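Side-chain contacts in uncharacterized protein (Listeria monocytogenes, PDB 3MAB), which is of unknown function but carries a TfoX C-terminal domain, a helical fold of the helix-hairpin-helix clan, whose relatives often bind DNA: residues I25-P28 against V29-K32; A57-G60 against A61-I65. The protein carries 2 engineered substitutions. All blocks are in the same frame, centred on the assembly; numbering follows the deposited sequence.

Contact 1: I25-P28 against V29-K32; sequences IKTP and VELK. Engineered in segment 29-32: V29 (natural residue Gly).
T27 is the N-cap of helix 28-46, and the amides of its first turn meet acceptors from both T27 and P28. T27 OG1 accepts from E30 N at 3.0 Å; its gamma hydroxyl lies between the backbone N and the carbonyl carbon (chi1 70°), which turns it onto the helix start. That bond is less sure than the others, because OG1 lies too close in the model to CG2 of V29, an engineered residue (Gly in the natural sequence). Two regular helical bonds follow: L31 N donates to T27 O at 3.0 Å, with the donor in the carbonyl plane, and K32 N donates to P28 O at 3.0 Å. A side chain also reaches back to the loop. E30 runs extended beyond CG, and its OE1 receives K26 N at 2.8 Å from above the carboxylate plane, 52° out of it, so the preceding loop is tied to the helix. The charged ends of K26 and E30 stay apart, NZ lying 5.0 Å from OE1. On the buried side, where L31 also meets L9, I12 and, from helix 52-63, L58, I25 lays its CG2 branch 3.9 Å from L31 CB.

Contact 2: A57-G60 against A61-I65; sequences ALEG and AVQGI
A57 O accepts from A61 N at 2.8 Å and L58 O from V62 N at 3.0 Å as helix 52-63 makes its last turns, and Q63 N donates to E59 O before G64 ends the helix in a Schellman motif. The evidence for the motif is the positive phi of G64 (70°) together with two bonds running backward: I65 N reaches G60 O at 3.0 Å, and G64 N reaches A61 O at 3.1 Å. G60 has no side chain, and the returning chain comes in close, with I65 O 3.3 Å from G60 CA. The I65 side chain stays near the same glycine, its CG1 lying 4.1 Å from G60 O.

E59 and Q63, four residues apart, pair by their side chains. The glutamate leaves the backbone with CG opposite N and then bends at chi2, bringing its carboxylate round toward the helix end; Q63 stretches out beyond CG to meet it. Q63 NE2 donates to E59 OE2 at 2.8 Å in a nearly straight bond (N-H...O 176°). OE2 offers its anti lone pair and lies in the amide plane, although carboxylate and amide planes stand 81° apart. Of the methyl groups, V62 CG2 touches L58 O at 3.2 Å, while A61 CB packs over the carbonyls of A57 and L58. Beyond the segments, N11 ND2 donates to I65 O, which ties the chain leaving the motif to an earlier loop.

E59 OE1 is bonded to S36 OG of helix 28-46, so both oxygens of this buried carboxylate have polar partners. Two such bonds hold the group in place and would probably help it keep its negative charge, while the straight bond fixes which end of the Q63 amide faces E59.

Contacts 1 and 2 follow in series along the chain, the first at the N-terminal end of helix 28-46 and the second at the C-terminal end of helix 52-63. Their centres lie about 12 Å apart, and they touch through apolar side chains: L31 CG is 3.9 Å from V62 CG2, L31 CD2 is 4.0 Å from A61 CB, and L31 CD1 is 4.1 Å from L58 CD2. One leucine from the first turn of one helix thus packs on three residues of the other. Both contacts fall within the TfoX C-terminal domain, and L31 joins the start of one helix to the end of the next, while the capping residues themselves lie nearer the surface.

Contact 1: I25-P28 against V29-K32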
ATOM      1  N   ILE B  25       5.037   0.281 -17.587  1.00 13.45           N
ATOM      2  CA  ILE B  25       3.958   0.016 -16.619  1.00 13.71           C
ATOM      3  C   ILE B  25       3.508   1.362 -16.113  1.00 14.07           C
ATOM      4  O   ILE B  25       4.192   1.977 -15.317  1.00 13.68           O
ATOM      5  CB  ILE B  25       4.448  -0.899 -15.499  1.00 12.40           C
ATOM      6  CG1 ILE B  25       4.870  -2.261 -16.086  1.00 12.49           C
ATOM      7  CG2 ILE B  25       3.352  -1.006 -14.414  1.00 14.53           C
ATOM      8  CD1 ILE B  25       5.703  -3.019 -15.078  1.00 17.60           C
ATOM      9  N   LYS B  26       2.375   1.860 -16.628  1.00 14.30           N
ATOM     10  CA  LYS B  26       2.042   3.280 -16.462  1.00 15.81           C
ATOM     11  C   LYS B  26       0.896   3.605 -15.525  1.00 15.47           C
ATOM     12  O   LYS B  26       0.729   4.779 -15.152  1.00 15.91           O
ATOM     13  CB  LYS B  26       1.760   3.942 -17.832  1.00 17.71           C
ATOM     14  CG  LYS B  26       2.850   3.627 -18.896  1.00 22.18           C
ATOM     15  CD  LYS B  26       2.783   4.558 -20.081  1.00 27.49           C
ATOM     16  CE  LYS B  26       3.094   3.908 -21.438  1.00 31.92           C
ATOM     17  NZ  LYS B  26       4.066   2.759 -21.495  1.00 35.36           N
ATOM     18  N   THR B  27       0.169   2.589 -15.084  1.00 15.87           N
ATOM     19  CA  THR B  27      -1.025   2.770 -14.238  1.00 15.85           C
ATOM     20  C   THR B  27      -1.119   1.664 -13.215  1.00 15.53           C
ATOM     21  O   THR B  27      -0.507   0.608 -13.410  1.00 12.74           O
ATOM     22  CB  THR B  27      -2.305   2.692 -15.096  1.00 17.86           C
ATOM     23  OG1 THR B  27      -2.504   1.351 -15.545  1.00 18.74           O
ATOM     24  CG2 THR B  27      -2.267   3.698 -16.313  1.00 19.95           C
ATOM     25  N   PRO B  28      -1.901   1.881 -12.128  1.00 14.13           N
ATOM     26  CA  PRO B  28      -2.131   0.791 -11.195  1.00 14.46           C
ATOM     27  C   PRO B  28      -2.713  -0.465 -11.821  1.00 14.29           C
ATOM     28  O   PRO B  28      -2.374  -1.554 -11.383  1.00 15.43           O
ATOM     29  CB  PRO B  28      -3.125   1.408 -10.186  1.00 14.49           C
ATOM     30  CG  PRO B  28      -2.727   2.867 -10.204  1.00 16.59           C
ATOM     31  CD  PRO B  28      -2.399   3.178 -11.592  1.00 15.96           C
ATOM     32  N   VAL B  29      -3.600  -0.316 -12.798  1.00 16.68           N
ATOM     33  CA  VAL B  29      -4.224  -1.498 -13.482  1.00 18.14           C
ATOM     34  C   VAL B  29      -3.150  -2.290 -14.221  1.00 16.27           C
ATOM     35  O   VAL B  29      -3.070  -3.527 -14.110  1.00 16.49           O
ATOM     36  CB  VAL B  29      -5.411  -1.087 -14.449  1.00 19.93           C
ATOM     37  CG1 VAL B  29      -6.640  -0.525 -13.682  1.00 21.73           C
ATOM     38  CG2 VAL B  29      -4.969  -0.159 -15.458  1.00 24.42           C
ATOM     39  N   GLU B  30      -2.251  -1.556 -14.881  1.00 15.07           N
ATOM     40  CA  GLU B  30      -1.151  -2.217 -15.573  1.00 14.52           C
ATOM     41  C   GLU B  30      -0.193  -2.960 -14.616  1.00 13.33           C
ATOM     42  O   GLU B  30       0.252  -4.086 -14.904  1.00 13.41           O
ATOM     43  CB  GLU B  30      -0.383  -1.213 -16.426  1.00 15.55           C
ATOM     44  CG  GLU B  30      -1.128  -0.780 -17.711  1.00 18.69           C
ATOM     45  CD  GLU B  30      -0.474   0.308 -18.482  1.00 22.77           C
ATOM     46  OE1 GLU B  30       0.785   0.453 -18.494  1.00 24.41           O
ATOM     47  OE2 GLU B  30      -1.254   1.050 -19.133  1.00 30.50           O
ATOM     48  N   LEU B  31       0.062  -2.374 -13.464  1.00 10.41           N
ATOM     49  CA  LEU B  31       0.849  -3.046 -12.443  1.00 10.04           C
ATOM     50  C   LEU B  31       0.187  -4.293 -11.918  1.00 11.16           C
ATOM     51  O   LEU B  31       0.846  -5.330 -11.800  1.00 12.51           O
ATOM     52  CB  LEU B  31       1.249  -2.123 -11.297  1.00  9.88           C
ATOM     53  CG  LEU B  31       1.997  -2.705 -10.112  1.00 11.06           C
ATOM     54  CD1 LEU B  31       3.309  -3.254 -10.500  1.00 11.05           C
ATOM     55  CD2 LEU B  31       2.183  -1.652  -9.035  1.00 12.43           C
ATOM     56  N   LYS B  32      -1.107  -4.219 -11.585  1.00 12.30           N
ATOM     57  CA  LYS B  32      -1.798  -5.394 -11.089  1.00 14.60           C
ATOM     58  C   LYS B  32      -1.756  -6.481 -12.156  1.00 15.34           C
ATOM     59  O   LYS B  32      -1.552  -7.665 -11.795  1.00 18.11           O
ATOM     60  CB  LYS B  32      -3.240  -5.057 -10.732  1.00 17.16           C
ATOM     61  CG  LYS B  32      -4.010  -6.278 -10.133  1.00 19.51           C
ATOM     62  CD  LYS B  32      -5.392  -5.930  -9.742  1.00 22.89           C
ATOM     63  CE  LYS B  32      -6.140  -7.209  -9.316  1.00 25.70           C
ATOM     64  NZ  LYS B  32      -6.421  -8.101 -10.514  1.00 25.85           N
TER

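Contact 2: A57-G60 against A61-I65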
ATOM      1  N   ALA B  57       7.890  -3.462  -2.159  1.00  9.49           N
ATOM      2  CA  ALA B  57       7.033  -2.311  -2.437  1.00 10.32           C
ATOM      3  C   ALA B  57       6.017  -2.593  -3.506  1.00  9.13           C
ATOM      4  O   ALA B  57       4.839  -2.265  -3.378  1.00 10.20           O
ATOM      5  CB  ALA B  57       7.884  -1.088  -2.836  1.00 11.88           C
ATOM      6  N   LEU B  58       6.454  -3.259  -4.560  1.00  9.23           N
ATOM      7  CA  LEU B  58       5.618  -3.576  -5.682  1.00  8.68           C
ATOM      8  C   LEU B  58       4.532  -4.581  -5.295  1.00  7.91           C
ATOM      9  O   LEU B  58       3.371  -4.428  -5.670  1.00  9.91           O
ATOM     10  CB  LEU B  58       6.427  -4.110  -6.860  1.00  8.68           C
ATOM     11  CG  LEU B  58       7.304  -3.088  -7.512  1.00  8.09           C
ATOM     12  CD1 LEU B  58       8.244  -3.768  -8.489  1.00 10.26           C
ATOM     13  CD2 LEU B  58       6.534  -2.048  -8.285  1.00 10.99           C
ATOM     14  N   GLU B  59       4.884  -5.625  -4.523  1.00  8.48           N
ATOM     15  CA  GLU B  59       3.869  -6.593  -4.100  1.00  9.00           C
ATOM     16  C   GLU B  59       2.884  -5.965  -3.164  1.00 10.11           C
ATOM     17  O   GLU B  59       1.678  -6.204  -3.262  1.00 10.33           O
ATOM     18  CB  GLU B  59       4.504  -7.830  -3.442  1.00  9.78           C
ATOM     19  CG  GLU B  59       3.554  -8.899  -2.990  1.00 10.99           C
ATOM     20  CD  GLU B  59       2.758  -9.546  -4.102  1.00 13.34           C
ATOM     21  OE1 GLU B  59       3.253  -9.564  -5.242  1.00 15.81           O
ATOM     22  OE2 GLU B  59       1.668 -10.112  -3.848  1.00 14.68           O
ATOM     23  N   GLY B  60       3.365  -5.128  -2.240  1.00  9.85           N
ATOM     24  CA  GLY B  60       2.478  -4.418  -1.349  1.00 11.18           C
ATOM     25  C   GLY B  60       1.544  -3.504  -2.165  1.00 11.15           C
ATOM     26  O   GLY B  60       0.347  -3.450  -1.905  1.00 13.82           O
ATOM     27  N   ALA B  61       2.062  -2.840  -3.166  1.00 11.03           N
ATOM     28  CA  ALA B  61       1.200  -2.005  -4.032  1.00 11.45           C
ATOM     29  C   ALA B  61       0.085  -2.819  -4.689  1.00 12.47           C
ATOM     30  O   ALA B  61      -1.091  -2.412  -4.675  1.00 15.97           O
ATOM     31  CB  ALA B  61       2.047  -1.264  -5.077  1.00 11.89           C
ATOM     32  N   VAL B  62       0.450  -3.966  -5.242  1.00 12.84           N
ATOM     33  CA  VAL B  62      -0.497  -4.880  -5.877  1.00 14.69           C
ATOM     34  C   VAL B  62      -1.586  -5.321  -4.911  1.00 16.39           C
ATOM     35  O   VAL B  62      -2.787  -5.374  -5.266  1.00 19.61           O
ATOM     36  CB  VAL B  62       0.239  -6.089  -6.507  1.00 15.18           C
ATOM     37  CG1 VAL B  62      -0.746  -7.184  -6.954  1.00 20.93           C
ATOM     38  CG2 VAL B  62       1.147  -5.612  -7.708  1.00 17.38           C
ATOM     39  N   GLN B  63      -1.191  -5.602  -3.675  1.00 14.45           N
ATOM     40  CA  GLN B  63      -2.119  -6.054  -2.641  1.00 15.54           C
ATOM     41  C   GLN B  63      -2.842  -4.945  -1.974  1.00 17.05           C
ATOM     42  O   GLN B  63      -3.738  -5.194  -1.157  1.00 19.85           O
ATOM     43  CB  GLN B  63      -1.384  -6.911  -1.591  1.00 13.83           C
ATOM     44  CG  GLN B  63      -0.966  -8.209  -2.155  1.00 14.77           C
ATOM     45  CD  GLN B  63      -0.565  -9.199  -1.086  1.00 15.27           C
ATOM     46  OE1 GLN B  63      -1.134  -9.156   0.025  1.00 17.28           O
ATOM     47  NE2 GLN B  63       0.368 -10.090  -1.384  1.00 14.70           N
ATOM     48  N   GLY B  64      -2.488  -3.691  -2.255  1.00 15.69           N
ATOM     49  CA  GLY B  64      -3.097  -2.574  -1.569  1.00 16.88           C
ATOM     50  C   GLY B  64      -2.746  -2.370  -0.100  1.00 17.55           C
ATOM     51  O   GLY B  64      -3.542  -1.829   0.692  1.00 20.70           O
ATOM     52  N   ILE B  65      -1.513  -2.711   0.267  1.00 16.97           N
ATOM     53  CA  ILE B  65      -1.049  -2.623   1.651  1.00 16.60           C
ATOM     54  C   ILE B  65       0.368  -2.106   1.771  1.00 16.36           C
ATOM     55  O   ILE B  65       1.152  -2.334   0.856  1.00 14.51           O
ATOM     56  CB  ILE B  65      -1.148  -3.978   2.400  1.00 17.05           C
ATOM     57  CG1 ILE B  65      -0.234  -5.019   1.789  1.00 15.43           C
ATOM     58  CG2 ILE B  65      -2.579  -4.506   2.414  1.00 21.74           C
ATOM     59  CD1 ILE B  65      -0.180  -6.378   2.573  1.00 18.53           C
TER